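Local coordinates for protein tryptophanyl-tRNA synthetase (Cryptosporidium parvum Iowa II, PDB 3HV0) that probably joins L-tryptophan to its cognate tRNA at the expense of ATP, as a class I aminoacyl-tRNA synthetase, here with tryptophan bound, at residues Lys140-Ala144 with Asn365-Ile369; Phe56-Phe62 with Ser250-Ser254. One frame throughout, in Å; residues are numbered along the deposited sequence.

Interaction 1 of 2, residues Lys140-Ala144 with Asn365-Ile369; sequences KDIIA and NREAI
I369 and A144 form the close-packed half of this contact, where the C-terminal part of helix 128-143 meets the C-terminal end of helix 344-367. The CD1 methyl of I369 does most of the touching. It lies 3.5 Å from CG2 of I143 and 4.0 Å from CB of A144. CG1 of I369 stands anti to its own carbonyl carbon (chi1 -49°), which points CG1 toward helix 128-143. The extended chi2 carries CD1 on, and CG2 is left beside CG of K140. A144 has a small side chain, and its CB approaches the R366 backbone, 3.8 Å from R366 N. I143 continues the apolar patch onto V373 and F377 of helix 371-378. The joint therefore ties a helix packed on the parallel strands of the class I (Rossmann-like) catalytic fold, through I142 and I143 on I154, to the C-terminal helical region.

The other half is polar; D141 is buried, but K140, R366 and N365 are partly exposed. R366 reaches across with an extended chain, CG anti to the backbone N (chi1 -162°). Its NE donates to OD2 of D141 at 2.7 Å in a salt bridge. OD2 lies near the guanidinium plane, but NE meets OD2 from above the carboxylate plane, and the two planes are 54° apart. K140 lies over one guanidinium face, with CD 3.4 Å from R366 NH2. E137 takes NH2 of R366 in a second salt bridge, which fixes the rotation of the group further. D141 OD1 accepts from the backbone N of L88, so each carboxylate oxygen has a partner. On the partly exposed side, N365 ND2 makes a weak hydrogen bond to A144 O, at 3.3 Å.

Interaction 2 of 2, residues Phe56-Phe62 with Ser250-Ser254; sequences FLSHRDF and SSIHS
CG of F56 stands anti to its carbonyl carbon (chi1 -85°), and this lays the ring over S254. CB of S254 sits above the ring centre, 3.4 Å from the centroid, in a CH-pi contact. The ring edge meets I252 O. In F62, CG is anti to the backbone N (chi1 180°), and CD1 of I252 lies over that ring, 4.1 Å from its centroid. The two rings thus flank I252, whose CG1 also touches CD2 of F56.

The strands run antiparallel. The pair extends the sheet of the Rossmann-like class I catalytic fold on its antiparallel side, near the bound tryptophan. H253 N donates to S58 O at 2.8 Å, and R60 and S251 exchange both backbone bonds. Between F56 and S58 the register slips by one residue. L57 and S58 both face H253 in a classic beta bulge, with a weak bond from L57 N to H253 O. On the face of S58 and R60, the H253 ring has H59 CA over one face and R60 CG at its edge, 3.8 Å from CE1. F62 N donates to H59 ND1 near the imidazole plane, tying the turn after the strand back to it.

D231 of helix 231-240 pairs with R60, and R238 of the same helix with D61. M35 and M39 of helix 33-43 touch H59 and F62. Strand 250-254 lies between strands 56-60 and 222-227 in the sheet.

In the fold
The two contacts lie on opposite sides of the chain's centre. Their centres are 27 Å apart, and their nearest atoms are about 14 Å apart. Along the chain they alternate: 56-62, 140-144, 250-254, 365-369. Interaction 2 joins two neighbouring strands on the antiparallel side of the mixed sheet. Interaction 1 reaches the far parallel edge through helix 128-143, which packs on strands 110-114 and 152-156. The same sheet therefore links both. The side chain of S251 is about 8 Å from the bound tryptophan, that of D141 about 14 Å. Interaction 2 thus belongs to the sheet near the pocket, while interaction 1 connects that core with the C-terminal helices.

Interaction 1 of 2, residues Lys140-Ala144 with Asn365-Ile369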
# COMPACT_ATOMS: atom_id res chain seq x y z
N LYS A 140 6.21 -14.05 -19.29
CA LYS A 140 6.53 -15.03 -20.32
C LYS A 140 7.98 -14.91 -20.78
O LYS A 140 8.69 -15.92 -20.93
CB LYS A 140 5.59 -14.88 -21.53
CG LYS A 140 4.13 -15.15 -21.25
CD LYS A 140 3.24 -14.81 -22.44
CE LYS A 140 1.89 -15.53 -22.33
NZ LYS A 140 0.91 -15.14 -23.38
N ASP A 141 8.42 -13.68 -21.02
CA ASP A 141 9.82 -13.45 -21.37
C ASP A 141 10.71 -13.88 -20.21
O ASP A 141 11.79 -14.39 -20.42
CB ASP A 141 10.09 -11.96 -21.60
CG ASP A 141 9.32 -11.38 -22.77
OD1 ASP A 141 9.10 -10.14 -22.76
OD2 ASP A 141 8.97 -12.13 -23.70
N ILE A 142 10.25 -13.63 -18.98
CA ILE A 142 11.06 -13.97 -17.81
C ILE A 142 11.17 -15.48 -17.69
O ILE A 142 12.27 -16.01 -17.54
CB ILE A 142 10.53 -13.31 -16.53
CG1 ILE A 142 10.83 -11.81 -16.58
CG2 ILE A 142 11.18 -13.93 -15.28
CD1 ILE A 142 10.13 -10.98 -15.54
N ILE A 143 10.04 -16.18 -17.80
CA ILE A 143 10.02 -17.66 -17.72
C ILE A 143 10.82 -18.29 -18.86
O ILE A 143 11.43 -19.36 -18.71
CB ILE A 143 8.58 -18.21 -17.70
CG1 ILE A 143 7.87 -17.78 -16.42
CG2 ILE A 143 8.56 -19.73 -17.82
CD1 ILE A 143 6.37 -17.79 -16.53
N ALA A 144 10.83 -17.61 -20.01
CA ALA A 144 11.59 -18.08 -21.18
C ALA A 144 13.11 -18.15 -20.96
O ALA A 144 13.81 -18.69 -21.80
CB ALA A 144 11.27 -17.21 -22.41
N ASN A 365 11.47 -20.54 -26.75
CA ASN A 365 11.20 -20.83 -25.34
C ASN A 365 9.95 -20.11 -24.85
O ASN A 365 9.24 -20.61 -23.98
CB ASN A 365 12.37 -20.42 -24.45
CG ASN A 365 13.57 -21.33 -24.58
OD1 ASN A 365 13.46 -22.47 -25.03
ND2 ASN A 365 14.73 -20.83 -24.17
N ARG A 366 9.70 -18.93 -25.39
CA ARG A 366 8.49 -18.16 -25.06
C ARG A 366 7.22 -18.78 -25.64
O ARG A 366 6.15 -18.67 -25.03
CB ARG A 366 8.61 -16.72 -25.54
CG ARG A 366 7.64 -15.79 -24.87
CD ARG A 366 7.59 -14.44 -25.55
NE ARG A 366 6.88 -13.48 -24.71
CZ ARG A 366 5.58 -13.23 -24.75
NH1 ARG A 366 4.79 -13.84 -25.62
NH2 ARG A 366 5.06 -12.33 -23.92
N GLU A 367 7.32 -19.44 -26.80
CA GLU A 367 6.14 -20.10 -27.39
C GLU A 367 5.63 -21.24 -26.51
O GLU A 367 4.47 -21.62 -26.63
CB GLU A 367 6.40 -20.67 -28.79
CG GLU A 367 7.06 -19.75 -29.78
CD GLU A 367 7.15 -20.36 -31.18
OE1 GLU A 367 6.10 -20.57 -31.81
OE2 GLU A 367 8.28 -20.61 -31.66
N ALA A 368 6.49 -21.78 -25.65
CA ALA A 368 6.11 -22.88 -24.75
C ALA A 368 5.51 -22.40 -23.45
O ALA A 368 5.37 -23.18 -22.51
CB ALA A 368 7.32 -23.75 -24.46
N ILE A 369 5.14 -21.13 -23.38
CA ILE A 369 4.64 -20.56 -22.14
C ILE A 369 3.17 -20.19 -22.29
O ILE A 369 2.82 -19.25 -23.00
CB ILE A 369 5.47 -19.32 -21.75
CG1 ILE A 369 6.95 -19.67 -21.81
CG2 ILE A 369 5.06 -18.80 -20.37
CD1 ILE A 369 7.83 -18.72 -21.08

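Interaction 2 of 2, residues Phe56-Phe62 with Ser250-Ser254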
# COMPACT_ATOMS: atom_id res chain seq x y z
N PHE A 56 28.83 -7.88 -13.85
CA PHE A 56 28.51 -7.80 -12.43
C PHE A 56 29.83 -7.53 -11.75
O PHE A 56 30.67 -8.43 -11.61
CB PHE A 56 27.86 -9.09 -11.91
CG PHE A 56 26.38 -9.14 -12.12
CD1 PHE A 56 25.85 -9.65 -13.30
CD2 PHE A 56 25.51 -8.64 -11.16
CE1 PHE A 56 24.47 -9.66 -13.50
CE2 PHE A 56 24.14 -8.66 -11.36
CZ PHE A 56 23.62 -9.18 -12.52
N LEU A 57 30.03 -6.27 -11.36
CA LEU A 57 31.32 -5.81 -10.84
C LEU A 57 31.33 -5.49 -9.35
O LEU A 57 32.39 -5.35 -8.77
CB LEU A 57 31.79 -4.58 -11.61
CG LEU A 57 30.87 -3.38 -11.87
CD1 LEU A 57 29.63 -3.33 -11.01
CD2 LEU A 57 31.62 -2.08 -11.71
N SER A 58 30.15 -5.42 -8.74
CA SER A 58 29.98 -4.76 -7.46
C SER A 58 29.06 -5.55 -6.54
O SER A 58 28.24 -6.33 -7.02
CB SER A 58 29.41 -3.36 -7.72
OG SER A 58 29.81 -2.48 -6.71
N HIS A 59 29.22 -5.37 -5.22
CA HIS A 59 28.37 -6.05 -4.24
C HIS A 59 28.27 -5.35 -2.88
O HIS A 59 29.06 -4.47 -2.56
CB HIS A 59 28.88 -7.46 -4.02
CG HIS A 59 30.15 -7.53 -3.23
ND1 HIS A 59 30.20 -7.99 -1.93
CD2 HIS A 59 31.41 -7.16 -3.54
CE1 HIS A 59 31.44 -7.92 -1.49
NE2 HIS A 59 32.19 -7.42 -2.45
N ARG A 60 27.26 -5.75 -2.12
CA ARG A 60 27.17 -5.49 -0.68
C ARG A 60 26.93 -6.82 0.03
O ARG A 60 25.94 -7.48 -0.20
CB ARG A 60 26.00 -4.56 -0.38
CG ARG A 60 26.09 -3.26 -1.10
CD ARG A 60 25.06 -2.23 -0.64
NE ARG A 60 25.73 -0.94 -0.49
CZ ARG A 60 25.23 0.24 -0.84
NH1 ARG A 60 24.02 0.34 -1.36
NH2 ARG A 60 25.95 1.33 -0.64
N ASP A 61 27.88 -7.20 0.88
CA ASP A 61 27.78 -8.40 1.72
C ASP A 61 27.45 -9.66 0.94
O ASP A 61 26.75 -10.54 1.46
CB ASP A 61 26.76 -8.20 2.86
CG ASP A 61 27.21 -7.18 3.89
OD1 ASP A 61 28.38 -6.77 3.91
OD2 ASP A 61 26.37 -6.78 4.71
N PHE A 62 27.93 -9.74 -0.30
CA PHE A 62 27.92 -10.99 -1.05
C PHE A 62 28.79 -12.03 -0.34
O PHE A 62 28.50 -13.20 -0.40
CB PHE A 62 28.41 -10.77 -2.49
CG PHE A 62 28.44 -12.03 -3.34
CD1 PHE A 62 27.26 -12.66 -3.72
CD2 PHE A 62 29.64 -12.58 -3.75
CE1 PHE A 62 27.28 -13.80 -4.49
CE2 PHE A 62 29.66 -13.73 -4.53
CZ PHE A 62 28.49 -14.34 -4.89
N SER A 250 21.73 -8.91 1.03
CA SER A 250 22.94 -8.71 0.25
C SER A 250 22.59 -8.43 -1.20
O SER A 250 21.52 -8.80 -1.66
CB SER A 250 23.79 -9.97 0.30
OG SER A 250 23.98 -10.32 1.64
N SER A 251 23.52 -7.83 -1.94
CA SER A 251 23.29 -7.57 -3.33
C SER A 251 24.54 -7.74 -4.16
O SER A 251 25.63 -7.65 -3.65
CB SER A 251 22.68 -6.16 -3.52
OG SER A 251 23.30 -5.20 -2.70
N ILE A 252 24.34 -8.03 -5.44
CA ILE A 252 25.38 -8.09 -6.44
C ILE A 252 24.88 -7.32 -7.67
O ILE A 252 23.77 -7.56 -8.14
CB ILE A 252 25.74 -9.57 -6.77
CG1 ILE A 252 26.94 -9.64 -7.70
CG2 ILE A 252 24.55 -10.31 -7.33
CD1 ILE A 252 27.79 -10.93 -7.49
N HIS A 253 25.69 -6.38 -8.17
CA HIS A 253 25.20 -5.32 -9.03
C HIS A 253 25.82 -5.35 -10.40
O HIS A 253 27.03 -5.52 -10.52
CB HIS A 253 25.53 -3.94 -8.45
CG HIS A 253 25.35 -3.82 -6.98
ND1 HIS A 253 26.24 -3.12 -6.18
CD2 HIS A 253 24.39 -4.29 -6.15
CE1 HIS A 253 25.82 -3.17 -4.93
NE2 HIS A 253 24.70 -3.87 -4.88
N SER A 254 25.00 -5.11 -11.43
CA SER A 254 25.49 -5.11 -12.82
C SER A 254 25.53 -3.74 -13.49
O SER A 254 24.80 -2.82 -13.13
CB SER A 254 24.67 -6.05 -13.69
OG SER A 254 23.33 -5.63 -13.77